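PDB 2F3O: pyruvate formate-lyase 2 from Archaeoglobus fulgidus, which is of uncertain function but belongs to the glycyl radical enzyme family, which includes pyruvate formate-lyase and glycerol dehydratase, and probably acts as a lyase. Local coordinates for residues K472-R484 and L552-M565. Sequence-based numbering, arbitrary orientation.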
loop_
_atom_site.group_PDB
_atom_site.type_symbol
_atom_site.label_atom_id
_atom_site.label_comp_id
_atom_site.label_asym_id
_atom_site.label_seq_id
_atom_site.Cartn_x
_atom_site.Cartn_y
_atom_site.Cartn_z
ATOM N N LYS A 472 4.384 -26.032 -39.350
ATOM C CA LYS A 472 3.968 -25.778 -40.734
ATOM C C LYS A 472 2.446 -25.782 -40.723
ATOM O O LYS A 472 1.829 -26.622 -40.073
ATOM C CB LYS A 472 4.495 -26.842 -41.709
ATOM C CG LYS A 472 6.002 -27.007 -41.757
ATOM C CD LYS A 472 6.387 -28.049 -42.808
ATOM C CE LYS A 472 7.589 -28.914 -42.384
ATOM N NZ LYS A 472 8.910 -28.374 -42.844
ATOM N N PRO A 473 1.838 -24.806 -41.393
ATOM C CA PRO A 473 0.380 -24.728 -41.416
ATOM C C PRO A 473 -0.271 -25.648 -42.462
ATOM O O PRO A 473 0.288 -25.879 -43.542
ATOM C CB PRO A 473 0.120 -23.269 -41.760
ATOM C CG PRO A 473 1.366 -22.797 -42.476
ATOM C CD PRO A 473 2.491 -23.714 -42.140
ATOM N N LYS A 474 -1.445 -26.176 -42.140
ATOM C CA LYS A 474 -2.156 -27.017 -43.099
ATOM C C LYS A 474 -3.431 -26.345 -43.615
ATOM O O LYS A 474 -3.453 -25.844 -44.723
ATOM C CB LYS A 474 -2.425 -28.438 -42.555
ATOM C CG LYS A 474 -2.432 -28.596 -41.028
ATOM C CD LYS A 474 -1.145 -29.263 -40.512
ATOM C CE LYS A 474 -1.065 -29.227 -38.978
ATOM N NZ LYS A 474 -2.394 -29.537 -38.364
ATOM N N PHE A 475 -4.481 -26.321 -42.809
ATOM C CA PHE A 475 -5.741 -25.723 -43.227
ATOM C C PHE A 475 -5.757 -24.226 -42.892
ATOM O O PHE A 475 -4.796 -23.722 -42.303
ATOM C CB PHE A 475 -6.911 -26.462 -42.564
ATOM C CG PHE A 475 -7.256 -27.774 -43.228
ATOM C CD1 PHE A 475 -6.367 -28.859 -43.181
ATOM C CD2 PHE A 475 -8.470 -27.921 -43.905
ATOM C CE1 PHE A 475 -6.673 -30.057 -43.792
ATOM C CE2 PHE A 475 -8.799 -29.119 -44.517
ATOM C CZ PHE A 475 -7.895 -30.196 -44.460
ATOM N N LEU A 476 -6.828 -23.517 -43.266
ATOM C CA LEU A 476 -6.945 -22.084 -42.958
ATOM C C LEU A 476 -7.048 -21.877 -41.463
ATOM O O LEU A 476 -6.351 -21.048 -40.896
ATOM C CB LEU A 476 -8.178 -21.445 -43.618
ATOM C CG LEU A 476 -8.404 -19.971 -43.230
ATOM C CD1 LEU A 476 -7.358 -19.093 -43.875
ATOM C CD2 LEU A 476 -9.796 -19.461 -43.556
ATOM N N GLU A 477 -7.902 -22.676 -40.839
ATOM C CA GLU A 477 -8.280 -22.504 -39.447
ATOM C C GLU A 477 -7.114 -22.567 -38.470
ATOM O O GLU A 477 -7.089 -21.822 -37.491
ATOM C CB GLU A 477 -9.307 -23.557 -39.075
ATOM C CG GLU A 477 -10.270 -23.095 -38.026
ATOM C CD GLU A 477 -10.951 -24.253 -37.340
ATOM O OE1 GLU A 477 -12.172 -24.134 -37.077
ATOM O OE2 GLU A 477 -10.264 -25.272 -37.072
ATOM N N ASP A 478 -6.150 -23.442 -38.744
ATOM C CA ASP A 478 -4.960 -23.550 -37.908
ATOM C C ASP A 478 -3.796 -22.673 -38.389
ATOM O O ASP A 478 -2.697 -22.747 -37.843
ATOM C CB ASP A 478 -4.495 -25.005 -37.785
ATOM C CG ASP A 478 -3.778 -25.493 -39.031
ATOM O OD1 ASP A 478 -4.478 -25.758 -40.030
ATOM O OD2 ASP A 478 -2.528 -25.604 -39.015
ATOM N N LEU A 479 -4.017 -21.865 -39.423
ATOM C CA LEU A 479 -3.086 -20.771 -39.704
ATOM C C LEU A 479 -3.513 -19.563 -38.865
ATOM O O LEU A 479 -2.682 -18.799 -38.401
ATOM C CB LEU A 479 -3.045 -20.416 -41.192
ATOM C CG LEU A 479 -2.154 -19.234 -41.589
ATOM C CD1 LEU A 479 -0.715 -19.642 -41.784
ATOM C CD2 LEU A 479 -2.670 -18.566 -42.824
ATOM N N LEU A 480 -4.819 -19.422 -38.658
ATOM C CA LEU A 480 -5.361 -18.370 -37.812
ATOM C C LEU A 480 -4.838 -18.463 -36.369
ATOM O O LEU A 480 -4.374 -17.463 -35.807
ATOM C CB LEU A 480 -6.892 -18.386 -37.825
ATOM C CG LEU A 480 -7.608 -18.012 -39.120
ATOM C CD1 LEU A 480 -9.071 -17.656 -38.825
ATOM C CD2 LEU A 480 -6.902 -16.870 -39.822
ATOM N N GLU A 481 -4.890 -19.660 -35.790
ATOM C CA GLU A 481 -4.364 -19.868 -34.445
ATOM C C GLU A 481 -2.877 -19.550 -34.419
ATOM O O GLU A 481 -2.397 -18.860 -33.515
ATOM C CB GLU A 481 -4.555 -21.308 -33.994
ATOM C CG GLU A 481 -5.986 -21.760 -33.887
ATOM C CD GLU A 481 -6.090 -23.271 -34.024
ATOM O OE1 GLU A 481 -5.024 -23.930 -34.119
ATOM O OE2 GLU A 481 -7.229 -23.795 -34.043
ATOM N N LYS A 482 -2.165 -20.035 -35.434
ATOM C CA LYS A 482 -0.740 -19.808 -35.549
ATOM C C LYS A 482 -0.426 -18.331 -35.754
ATOM O O LYS A 482 0.614 -17.872 -35.317
ATOM C CB LYS A 482 -0.140 -20.671 -36.668
ATOM C CG LYS A 482 -0.004 -22.151 -36.299
ATOM C CD LYS A 482 0.619 -22.986 -37.420
ATOM C CE LYS A 482 0.798 -24.444 -37.002
ATOM N NZ LYS A 482 -0.394 -25.311 -37.199
ATOM N N LEU A 483 -1.340 -17.589 -36.381
ATOM C CA LEU A 483 -1.169 -16.148 -36.579
ATOM C C LEU A 483 -1.298 -15.386 -35.251
ATOM O O LEU A 483 -0.386 -14.638 -34.871
ATOM C CB LEU A 483 -2.152 -15.604 -37.633
ATOM C CG LEU A 483 -2.234 -14.089 -37.857
ATOM C CD1 LEU A 483 -0.942 -13.541 -38.415
ATOM C CD2 LEU A 483 -3.368 -13.746 -38.783
ATOM N N ARG A 484 -2.416 -15.616 -34.549
ATOM C CA ARG A 484 -2.701 -15.033 -33.232
ATOM C C ARG A 484 -1.581 -15.277 -32.241
ATOM O O ARG A 484 -1.215 -14.396 -31.471
ATOM C CB ARG A 484 -3.990 -15.620 -32.656
ATOM C CG ARG A 484 -4.630 -14.801 -31.554
ATOM C CD ARG A 484 -5.450 -15.724 -30.668
ATOM N NE ARG A 484 -6.532 -15.031 -29.975
ATOM C CZ ARG A 484 -7.769 -14.917 -30.448
ATOM N NH1 ARG A 484 -8.079 -15.460 -31.616
ATOM N NH2 ARG A 484 -8.697 -14.273 -29.754
ATOM N N LEU A 552 -5.329 -13.241 -45.859
ATOM C CA LEU A 552 -6.144 -14.307 -45.307
ATOM C C LEU A 552 -7.309 -14.633 -46.212
ATOM O O LEU A 552 -7.626 -15.804 -46.380
ATOM C CB LEU A 552 -6.627 -13.961 -43.905
ATOM C CG LEU A 552 -5.458 -13.906 -42.941
ATOM C CD1 LEU A 552 -5.910 -13.398 -41.596
ATOM C CD2 LEU A 552 -4.813 -15.244 -42.843
ATOM N N VAL A 553 -7.931 -13.600 -46.788
ATOM C CA VAL A 553 -9.014 -13.770 -47.773
ATOM C C VAL A 553 -8.499 -14.486 -49.005
ATOM O O VAL A 553 -9.138 -15.391 -49.536
ATOM C CB VAL A 553 -9.526 -12.435 -48.313
ATOM C CG1 VAL A 553 -10.950 -12.588 -48.800
ATOM C CG2 VAL A 553 -9.435 -11.377 -47.269
ATOM N N ALA A 554 -7.321 -14.064 -49.443
ATOM C CA ALA A 554 -6.679 -14.647 -50.590
ATOM C C ALA A 554 -6.224 -16.079 -50.328
ATOM O O ALA A 554 -6.141 -16.866 -51.257
ATOM C CB ALA A 554 -5.525 -13.777 -51.048
ATOM N N ILE A 555 -5.943 -16.429 -49.079
ATOM C CA ILE A 555 -5.619 -17.816 -48.770
ATOM C C ILE A 555 -6.906 -18.624 -48.760
ATOM O O ILE A 555 -6.942 -19.738 -49.283
ATOM C CB ILE A 555 -4.841 -17.957 -47.447
ATOM C CG1 ILE A 555 -3.358 -17.684 -47.685
ATOM C CG2 ILE A 555 -4.957 -19.354 -46.884
ATOM C CD1 ILE A 555 -2.573 -17.424 -46.424
ATOM N N GLU A 556 -7.966 -18.022 -48.217
ATOM C CA GLU A 556 -9.261 -18.690 -48.084
ATOM C C GLU A 556 -9.737 -19.252 -49.413
ATOM O O GLU A 556 -9.924 -20.462 -49.531
ATOM C CB GLU A 556 -10.322 -17.760 -47.503
ATOM C CG GLU A 556 -11.643 -18.445 -47.224
ATOM C CD GLU A 556 -12.751 -17.462 -46.913
ATOM O OE1 GLU A 556 -12.530 -16.254 -47.129
ATOM O OE2 GLU A 556 -13.840 -17.879 -46.454
ATOM N N GLY A 557 -9.870 -18.380 -50.411
ATOM C CA GLY A 557 -10.347 -18.762 -51.738
ATOM C C GLY A 557 -9.402 -19.655 -52.529
ATOM O O GLY A 557 -9.855 -20.483 -53.321
ATOM N N ALA A 558 -8.097 -19.499 -52.312
ATOM C CA ALA A 558 -7.100 -20.279 -53.053
ATOM C C ALA A 558 -7.012 -21.734 -52.592
ATOM O O ALA A 558 -6.700 -22.634 -53.376
ATOM C CB ALA A 558 -5.733 -19.622 -52.977
ATOM N N LEU A 559 -7.257 -21.955 -51.309
ATOM C CA LEU A 559 -7.346 -23.306 -50.798
ATOM C C LEU A 559 -8.653 -23.881 -51.305
ATOM O O LEU A 559 -8.656 -24.914 -51.972
ATOM C CB LEU A 559 -7.329 -23.313 -49.271
ATOM C CG LEU A 559 -6.039 -22.912 -48.557
ATOM C CD1 LEU A 559 -6.270 -22.951 -47.059
ATOM C CD2 LEU A 559 -4.874 -23.801 -48.954
ATOM N N ASN A 560 -9.736 -23.162 -50.990
ATOM C CA ASN A 560 -11.117 -23.470 -51.365
ATOM C C ASN A 560 -11.233 -24.101 -52.744
ATOM O O ASN A 560 -11.630 -25.262 -52.885
ATOM C CB ASN A 560 -11.940 -22.177 -51.348
ATOM C CG ASN A 560 -13.316 -22.357 -50.744
ATOM O OD1 ASN A 560 -13.606 -21.823 -49.663
ATOM N ND2 ASN A 560 -14.178 -23.111 -51.434
ATOM N N ALA A 561 -10.860 -23.328 -53.758
ATOM C CA ALA A 561 -10.709 -23.865 -55.088
ATOM C C ALA A 561 -9.243 -24.256 -55.321
ATOM O O ALA A 561 -8.431 -23.413 -55.681
ATOM C CB ALA A 561 -11.186 -22.848 -56.124
ATOM N N GLY A 562 -8.895 -25.518 -55.065
ATOM C CA GLY A 562 -7.656 -26.097 -55.609
ATOM C C GLY A 562 -6.382 -26.299 -54.787
ATOM O O GLY A 562 -6.009 -27.441 -54.483
ATOM N N TYR A 563 -5.697 -25.203 -54.452
ATOM C CA TYR A 563 -4.310 -25.258 -53.976
ATOM C C TYR A 563 -4.188 -25.687 -52.516
ATOM O O TYR A 563 -5.164 -25.690 -51.762
ATOM C CB TYR A 563 -3.612 -23.907 -54.155
ATOM C CG TYR A 563 -3.603 -23.328 -55.567
ATOM C CD1 TYR A 563 -4.721 -22.669 -56.092
ATOM C CD2 TYR A 563 -2.455 -23.391 -56.364
ATOM C CE1 TYR A 563 -4.712 -22.130 -57.382
ATOM C CE2 TYR A 563 -2.436 -22.843 -57.662
ATOM C CZ TYR A 563 -3.571 -22.212 -58.157
ATOM O OH TYR A 563 -3.569 -21.667 -59.426
ATOM N N SER A 564 -2.971 -26.056 -52.132
ATOM C CA SER A 564 -2.663 -26.409 -50.744
ATOM C C SER A 564 -1.784 -25.336 -50.077
ATOM O O SER A 564 -1.247 -24.446 -50.750
ATOM C CB SER A 564 -1.957 -27.768 -50.674
ATOM O OG SER A 564 -0.579 -27.618 -50.970
ATOM N N MET A 565 -1.638 -25.434 -48.755
ATOM C CA MET A 565 -0.898 -24.445 -47.984
ATOM C C MET A 565 0.555 -24.342 -48.416
ATOM O O MET A 565 1.041 -23.239 -48.656
ATOM C CB MET A 565 -0.984 -24.749 -46.489
ATOM C CG MET A 565 -0.664 -23.559 -45.580
ATOM S SD MET A 565 -1.688 -22.095 -45.829
ATOM C CE MET A 565 -3.148 -22.453 -44.872
#
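Leu552 sets its branched end against Leu479, Leu480 and Leu483, and the contact illustrates how two nearly antiparallel helix segments, 477-484 and 552-560 at 158°, can be joined by aliphatic side chains without polar bonds between them. Their axes stay 11.6 Å apart, and Leu476 and Met565 fill much of the contact. Leu552 CD1 meets Leu483 CD2 tip to tip at 3.8 Å, while Leu552 CD2 lies 4.0 Å from Leu479 CD2. An alanine here would remove both methyls and would probably open a gap facing the three leucines. Next along the row, Ile555 is gripped through two branches: its side chain crosses Leu479 at about a right angle, CD1 being 3.8 Å from Leu479 CD2, and its CG2 sits 3.9 Å from Leu476 CD1. With CG anti to the backbone N (chi1 175°), Leu476 extends its methyls toward residues 552-556.

Met565, its chain bent at chi2 and chi3, folds against residues 473-475 and lies along the backbone carbonyls of Pro473, Lys474 and Phe475. Its CG also makes an apolar contact with Pro473 CG.

No salt bridge joins the two segments; within 472-484, Asp478 OD2 takes Lys482 NZ at 2.8 Å through its anti lone pair, with Lys474 a long second partner.

Beyond Gly562, which closes helix 545-560 in a Schellman motif, the chain returns through Met565 into helix 565-573, whose Ile568 touches Ile555 and Leu559; helix 597-615 packs Tyr602 on Leu476 and Leu552, and Trp609 on Leu483.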